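Local coordinates for chromosome partition protein Smc (Pyrococcus yayanosii, PDB 5XEI) that probably works in chromosome condensation and partitioning, as a homodimeric ATPase whose head domains are joined to a hinge by long coiled coils, at residues V364-R367 and T368-A371. Numbering follows the deposited sequence.
Sequences VFMR and TLEA
The carbonyl O of Val-364 accepts two hydrogen bonds from Thr-368, one from the backbone N at 3.0 Å and one from the hydroxyl OG1 at 2.8 Å. They arrive from opposite faces of the carbonyl plane, each tilted about 30° from it. These are about two turns of the long alpha helix 321-383, which carries the coiled coil into the ABC-ATPase head. The i to i+4 pattern continues along the helix. Leu-369 N donates to Phe-365 O. Glu-370 N bonds Met-366 O, and Ala-371 N reaches Arg-367 O at 3.1 Å. The threonine hydroxyl reaches back because OG1 stands anti to its own carbonyl carbon (chi1 -55°). Replacing Thr-368 with a valine would probably leave Val-364 O with the backbone N as its one donor within these two turns, and the side chain without its polar tether. Thr-368 also touches Ser-167 of helix 156-167 and Phe-440 of helix 424-440, so this side of the helix is packed against the head. Phe-365 lies on the buried side too. Its ring meets that of Phe-400, with the planes at about 55°, and both Phe-365 and Leu-369 touch Leu-393 of strand 388-393. Between the two turns, CB of Leu-369 sits 4.2 Å above one face of the Phe-365 ring, offset toward the rim. Leu-369 CG approaches the same ring obliquely, 4.2 Å from Phe-365 CE2. On the outer side, the Glu-370 side chain folds back over the preceding turn, bringing its CG within 3.5 Å of Met-366 O.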
ATOM      1  N   VAL A 364      12.077  13.292  -3.542  1.00 38.48           N
ATOM      2  CA  VAL A 364      12.394  13.354  -2.125  1.00 38.06           C
ATOM      3  C   VAL A 364      13.598  12.485  -1.839  1.00 38.68           C
ATOM      4  O   VAL A 364      14.467  12.840  -1.034  1.00 34.87           O
ATOM      5  CB  VAL A 364      11.185  12.937  -1.270  1.00 43.67           C
ATOM      6  CG1 VAL A 364      11.466  13.200   0.193  1.00 43.84           C
ATOM      7  CG2 VAL A 364       9.947  13.685  -1.697  1.00 46.68           C
ATOM      8  N   PHE A 365      13.677  11.334  -2.499  1.00 40.68           N
ATOM      9  CA  PHE A 365      14.806  10.452  -2.260  1.00 39.11           C
ATOM     10  C   PHE A 365      16.105  11.129  -2.662  1.00 39.34           C
ATOM     11  O   PHE A 365      17.062  11.186  -1.877  1.00 40.87           O
ATOM     12  CB  PHE A 365      14.627   9.141  -3.014  1.00 36.31           C
ATOM     13  CG  PHE A 365      15.783   8.216  -2.869  1.00 43.64           C
ATOM     14  CD1 PHE A 365      15.929   7.436  -1.728  1.00 47.42           C
ATOM     15  CD2 PHE A 365      16.747   8.132  -3.857  1.00 48.48           C
ATOM     16  CE1 PHE A 365      17.007   6.575  -1.591  1.00 44.84           C
ATOM     17  CE2 PHE A 365      17.829   7.259  -3.724  1.00 43.90           C
ATOM     18  CZ  PHE A 365      17.948   6.484  -2.603  1.00 42.25           C
ATOM     19  N   MET A 366      16.144  11.676  -3.879  1.00 36.58           N
ATOM     20  CA  MET A 366      17.375  12.270  -4.380  1.00 37.63           C
ATOM     21  C   MET A 366      17.763  13.496  -3.571  1.00 39.66           C
ATOM     22  O   MET A 366      18.944  13.691  -3.265  1.00 46.42           O
ATOM     23  CB  MET A 366      17.226  12.634  -5.851  1.00 44.14           C
ATOM     24  CG  MET A 366      16.858  11.472  -6.729  1.00 50.39           C
ATOM     25  SD  MET A 366      18.194  10.268  -6.810  1.00 56.23           S
ATOM     26  CE  MET A 366      19.530  11.336  -7.321  1.00 50.71           C
ATOM     27  N   ARG A 367      16.788  14.344  -3.232  1.00 36.92           N
ATOM     28  CA  ARG A 367      17.070  15.500  -2.391  1.00 34.07           C
ATOM     29  C   ARG A 367      17.713  15.063  -1.096  1.00 35.61           C
ATOM     30  O   ARG A 367      18.675  15.677  -0.624  1.00 36.74           O
ATOM     31  CB  ARG A 367      15.791  16.273  -2.094  1.00 40.25           C
ATOM     32  CG  ARG A 367      16.043  17.568  -1.338  1.00 36.94           C
ATOM     33  CD  ARG A 367      15.823  17.467   0.165  1.00 33.21           C
ATOM     34  NE  ARG A 367      16.425  18.620   0.819  1.00 40.63           N
ATOM     35  CZ  ARG A 367      15.897  19.299   1.838  1.00 37.79           C
ATOM     36  NH1 ARG A 367      14.735  18.953   2.349  1.00 36.10           N
ATOM     37  NH2 ARG A 367      16.532  20.355   2.337  1.00 40.83           N
ATOM     38  N   THR A 368      17.173  14.010  -0.488  1.00 38.84           N
ATOM     39  CA  THR A 368      17.799  13.459   0.702  1.00 39.58           C
ATOM     40  C   THR A 368      19.154  12.881   0.356  1.00 35.19           C
ATOM     41  O   THR A 368      20.156  13.185   1.011  1.00 37.42           O
ATOM     42  CB  THR A 368      16.907  12.386   1.318  1.00 41.92           C
ATOM     43  OG1 THR A 368      15.601  12.925   1.566  1.00 44.64           O
ATOM     44  CG2 THR A 368      17.510  11.881   2.621  1.00 41.34           C
ATOM     45  N   LEU A 369      19.206  12.069  -0.703  1.00 30.35           N
ATOM     46  CA  LEU A 369      20.438  11.374  -1.037  1.00 31.95           C
ATOM     47  C   LEU A 369      21.568  12.349  -1.328  1.00 39.53           C
ATOM     48  O   LEU A 369      22.724  12.092  -0.981  1.00 36.55           O
ATOM     49  CB  LEU A 369      20.185  10.457  -2.224  1.00 33.89           C
ATOM     50  CG  LEU A 369      21.257   9.480  -2.697  1.00 36.84           C
ATOM     51  CD1 LEU A 369      21.960  10.014  -3.896  1.00 43.08           C
ATOM     52  CD2 LEU A 369      22.255   9.162  -1.585  1.00 30.24           C
ATOM     53  N   GLU A 370      21.252  13.488  -1.929  1.00 44.77           N
ATOM     54  CA  GLU A 370      22.301  14.433  -2.268  1.00 44.05           C
ATOM     55  C   GLU A 370      22.722  15.258  -1.064  1.00 39.13           C
ATOM     56  O   GLU A 370      23.920  15.524  -0.887  1.00 40.34           O
ATOM     57  CB  GLU A 370      21.840  15.313  -3.430  1.00 49.84           C
ATOM     58  CG  GLU A 370      21.942  14.574  -4.777  1.00 60.97           C
ATOM     59  CD  GLU A 370      20.828  14.912  -5.784  1.00 78.25           C
ATOM     60  OE1 GLU A 370      20.440  13.994  -6.538  1.00 80.97           O
ATOM     61  OE2 GLU A 370      20.353  16.072  -5.850  1.00 80.44           O
ATOM     62  N   ALA A 371      21.769  15.659  -0.218  1.00 36.53           N
ATOM     63  CA  ALA A 371      22.136  16.354   1.011  1.00 40.03           C
ATOM     64  C   ALA A 371      23.122  15.513   1.815  1.00 44.93           C
ATOM     65  O   ALA A 371      24.206  15.979   2.203  1.00 39.03           O
ATOM     66  CB  ALA A 371      20.887  16.668   1.843  1.00 33.39           C
TER